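Local coordinates for Dot/Icm T4SS effector (Legionella pneumophila, PDB 6VVD), which is a secreted effector that is probably an atypical kinase transferring phosphate groups, and that binds inositol hexakisphosphate, at residues A[62-67]-A[154-159]. Numbering follows the deposited sequence.
Sequences LMWKSH and YFYMPK. With IHP (inositol hexakisphosphate), chain D.
Trp64 lies with one face of its indole over Tyr156. The CB of Tyr156 sits beneath the six-membered ring as a CH-pi contact, 3.7 Å from the centroid and almost straight under it. The phenol ring does not lie flat on the indole. Its edge turns toward the indole face in an offset edge-to-face pair, with the planes at 62° and the centroids 5.6 Å apart. In Trp64, CG is tucked between the backbone N and the carbonyl carbon (chi1 63°), which brings the indole over the strand 154-158. The two strands cross almost at a right angle, and no hydrogen bond joins the segments. Pro158 CG lies 4.3 Å from Trp64 CB and is also near the backbone O of Met63.

The pyrrole edge of Trp64 faces inositol hexakisphosphate. NE1 donates a hydrogen bond to O26 of the ligand at 3.1 Å, bent to 144° at the hydrogen, and a weak one to O46 of the same phosphate. Ser66 OG lies against that phosphate too, but too close to O36 for the details to be trusted. His67 N bonds O21 on the next one at 2.9 Å. Another phosphate oxygen lies at the edge of the Tyr156 ring. Lys103 makes a cation-pi contact with Tyr156. Arg42, Lys68, Lys99 and Lys148 also hydrogen-bond to the ligand and probably offset its negative charge.

The contact joins the end of the N-terminal sheet to the five-stranded sheet. The same indole packs on the second sheet through its face and binds a phosphate through its N-H edge, consistent with a ligand site lying where the two sheets meet.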
loop_
_atom_site.group_PDB
_atom_site.type_symbol
_atom_site.label_atom_id
_atom_site.label_comp_id
_atom_site.label_asym_id
_atom_site.label_seq_id
_atom_site.Cartn_x
_atom_site.Cartn_y
_atom_site.Cartn_z
ATOM N N LEU A 62 2.155 -3.616 -15.057
ATOM C CA LEU A 62 1.252 -2.604 -15.587
ATOM C C LEU A 62 1.075 -1.486 -14.569
ATOM O O LEU A 62 0.802 -1.742 -13.393
ATOM C CB LEU A 62 -0.096 -3.238 -15.926
ATOM C CG LEU A 62 -1.211 -2.313 -16.415
ATOM C CD1 LEU A 62 -0.809 -1.595 -17.691
ATOM C CD2 LEU A 62 -2.491 -3.116 -16.622
ATOM N N MET A 63 1.229 -0.243 -15.026
ATOM C CA MET A 63 1.107 0.930 -14.170
ATOM C C MET A 63 -0.230 1.645 -14.341
ATOM O O MET A 63 -0.904 1.937 -13.347
ATOM C CB MET A 63 2.253 1.909 -14.455
ATOM C CG MET A 63 3.642 1.352 -14.185
ATOM S SD MET A 63 3.840 0.716 -12.510
ATOM C CE MET A 63 3.648 2.200 -11.524
ATOM N N TRP A 64 -0.622 1.945 -15.579
ATOM C CA TRP A 64 -1.897 2.600 -15.857
ATOM C C TRP A 64 -2.153 2.553 -17.358
ATOM O O TRP A 64 -1.278 2.183 -18.145
ATOM C CB TRP A 64 -1.916 4.045 -15.349
ATOM C CG TRP A 64 -0.917 4.953 -16.002
ATOM C CD1 TRP A 64 -0.994 5.497 -17.247
ATOM C CD2 TRP A 64 0.297 5.446 -15.423
ATOM N NE1 TRP A 64 0.104 6.290 -17.490
ATOM C CE2 TRP A 64 0.912 6.275 -16.384
ATOM C CE3 TRP A 64 0.926 5.263 -14.190
ATOM C CZ2 TRP A 64 2.124 6.917 -16.148
ATOM C CZ3 TRP A 64 2.129 5.899 -13.962
ATOM C CH2 TRP A 64 2.715 6.718 -14.933
ATOM N N LYS A 65 -3.368 2.943 -17.744
ATOM C CA LYS A 65 -3.800 2.973 -19.135
ATOM C C LYS A 65 -3.612 4.371 -19.713
ATOM O O LYS A 65 -3.701 5.373 -18.998
ATOM C CB LYS A 65 -5.259 2.530 -19.242
ATOM C CG LYS A 65 -5.472 1.093 -18.756
ATOM C CD LYS A 65 -6.936 0.732 -18.532
ATOM C CE LYS A 65 -7.071 -0.753 -18.191
ATOM N NZ LYS A 65 -8.370 -1.091 -17.540
ATOM N N SER A 66 -3.337 4.434 -21.018
ATOM C CA SER A 66 -2.951 5.674 -21.677
ATOM C C SER A 66 -3.941 6.061 -22.768
ATOM O O SER A 66 -4.710 5.234 -23.265
ATOM C CB SER A 66 -1.541 5.559 -22.285
ATOM O OG SER A 66 -1.104 6.800 -22.813
ATOM N N HIS A 67 -3.901 7.342 -23.136
ATOM C CA HIS A 67 -4.772 7.907 -24.162
ATOM C C HIS A 67 -3.985 8.890 -25.029
ATOM O O HIS A 67 -4.418 10.012 -25.298
ATOM C CB HIS A 67 -5.980 8.601 -23.535
ATOM C CG HIS A 67 -7.089 7.669 -23.141
ATOM N ND1 HIS A 67 -7.912 7.908 -22.059
ATOM C CD2 HIS A 67 -7.520 6.510 -23.694
ATOM C CE1 HIS A 67 -8.795 6.930 -21.959
ATOM N NE2 HIS A 67 -8.579 6.070 -22.938
ATOM N N TYR A 154 3.553 16.092 -11.049
ATOM C CA TYR A 154 2.294 15.468 -10.672
ATOM C C TYR A 154 2.477 13.956 -10.653
ATOM O O TYR A 154 3.468 13.420 -11.153
ATOM C CB TYR A 154 1.169 15.867 -11.635
ATOM C CG TYR A 154 1.611 15.934 -13.082
ATOM C CD1 TYR A 154 2.229 17.071 -13.589
ATOM C CD2 TYR A 154 1.414 14.859 -13.940
ATOM C CE1 TYR A 154 2.637 17.134 -14.912
ATOM C CE2 TYR A 154 1.818 14.913 -15.258
ATOM C CZ TYR A 154 2.429 16.052 -15.743
ATOM O OH TYR A 154 2.827 16.096 -17.063
ATOM N N PHE A 155 1.500 13.268 -10.070
ATOM C CA PHE A 155 1.571 11.833 -9.820
ATOM C C PHE A 155 0.457 11.151 -10.593
ATOM O O PHE A 155 -0.725 11.411 -10.341
ATOM C CB PHE A 155 1.455 11.551 -8.317
ATOM C CG PHE A 155 1.517 10.094 -7.954
ATOM C CD1 PHE A 155 2.735 9.474 -7.710
ATOM C CD2 PHE A 155 0.355 9.350 -7.824
ATOM C CE1 PHE A 155 2.793 8.137 -7.364
ATOM C CE2 PHE A 155 0.407 8.012 -7.476
ATOM C CZ PHE A 155 1.626 7.406 -7.248
ATOM N N TYR A 156 0.831 10.296 -11.541
ATOM C CA TYR A 156 -0.134 9.528 -12.311
ATOM C C TYR A 156 -0.415 8.196 -11.622
ATOM O O TYR A 156 0.469 7.589 -11.006
ATOM C CB TYR A 156 0.369 9.275 -13.734
ATOM C CG TYR A 156 0.198 10.438 -14.694
ATOM C CD1 TYR A 156 -0.921 11.263 -14.640
ATOM C CD2 TYR A 156 1.157 10.705 -15.666
ATOM C CE1 TYR A 156 -1.074 12.320 -15.514
ATOM C CE2 TYR A 156 1.010 11.760 -16.548
ATOM C CZ TYR A 156 -0.106 12.564 -16.466
ATOM O OH TYR A 156 -0.256 13.615 -17.346
ATOM N N MET A 157 -1.653 7.739 -11.747
ATOM C CA MET A 157 -2.116 6.524 -11.093
ATOM C C MET A 157 -3.436 6.115 -11.729
ATOM O O MET A 157 -4.147 6.961 -12.279
ATOM C CB MET A 157 -2.306 6.743 -9.585
ATOM C CG MET A 157 -3.259 7.877 -9.271
ATOM S SD MET A 157 -3.451 8.187 -7.513
ATOM C CE MET A 157 -4.200 9.813 -7.562
ATOM N N PRO A 158 -3.787 4.832 -11.655
ATOM C CA PRO A 158 -5.090 4.404 -12.177
ATOM C C PRO A 158 -6.230 5.125 -11.474
ATOM O O PRO A 158 -6.188 5.365 -10.266
ATOM C CB PRO A 158 -5.118 2.898 -11.885
ATOM C CG PRO A 158 -3.702 2.512 -11.699
ATOM C CD PRO A 158 -3.013 3.704 -11.107
ATOM N N LYS A 159 -7.248 5.480 -12.249
ATOM C CA LYS A 159 -8.500 5.969 -11.693
ATOM C C LYS A 159 -9.303 4.783 -11.183
ATOM O O LYS A 159 -9.373 3.739 -11.838
ATOM C CB LYS A 159 -9.284 6.726 -12.763
ATOM C CG LYS A 159 -10.522 7.462 -12.277
ATOM C CD LYS A 159 -11.301 8.020 -13.469
ATOM C CE LYS A 159 -12.383 8.992 -13.038
ATOM N NZ LYS A 159 -13.359 8.363 -12.111
HETATM C C1 IHP D . -0.752 11.554 -21.968
HETATM C C2 IHP D . -0.775 12.621 -23.073
HETATM C C3 IHP D . 0.399 13.602 -22.954
HETATM C C4 IHP D . 1.721 12.832 -22.984
HETATM C C5 IHP D . 1.779 11.880 -21.781
HETATM C C6 IHP D . 0.613 10.887 -21.797
HETATM O O11 IHP D . -1.685 10.547 -22.287
HETATM P P1 IHP D . -3.145 10.563 -21.527
HETATM O O21 IHP D . -3.417 9.215 -20.910
HETATM O O31 IHP D . -3.119 11.634 -20.464
HETATM O O41 IHP D . -4.243 10.871 -22.516
HETATM O O12 IHP D . -1.978 13.334 -22.968
HETATM P P2 IHP D . -2.728 13.723 -24.380
HETATM O O22 IHP D . -2.785 12.497 -25.262
HETATM O O32 IHP D . -4.138 14.205 -24.124
HETATM O O42 IHP D . -1.924 14.818 -25.044
HETATM O O13 IHP D . 0.285 14.284 -21.739
HETATM P P3 IHP D . 0.705 15.877 -21.683
HETATM O O23 IHP D . 1.034 16.345 -23.081
HETATM O O33 IHP D . -0.454 16.665 -21.124
HETATM O O43 IHP D . 1.917 16.080 -20.804
HETATM O O14 IHP D . 2.804 13.707 -22.921
HETATM P P4 IHP D . 3.836 13.685 -24.207
HETATM O O24 IHP D . 3.180 14.433 -25.343
HETATM O O34 IHP D . 4.099 12.258 -24.627
HETATM O O44 IHP D . 5.133 14.361 -23.831
HETATM O O15 IHP D . 2.980 11.170 -21.807
HETATM P P5 IHP D . 3.921 11.255 -20.461
HETATM O O25 IHP D . 5.386 11.197 -20.835
HETATM O O35 IHP D . 3.658 12.553 -19.734
HETATM O O45 IHP D . 3.565 10.074 -19.592
HETATM O O16 IHP D . 0.625 10.226 -20.559
HETATM P P6 IHP D . 0.635 8.587 -20.545
HETATM O O26 IHP D . -0.643 8.052 -19.946
HETATM O O36 IHP D . 0.742 8.093 -21.969
HETATM O O46 IHP D . 1.813 8.135 -19.718
#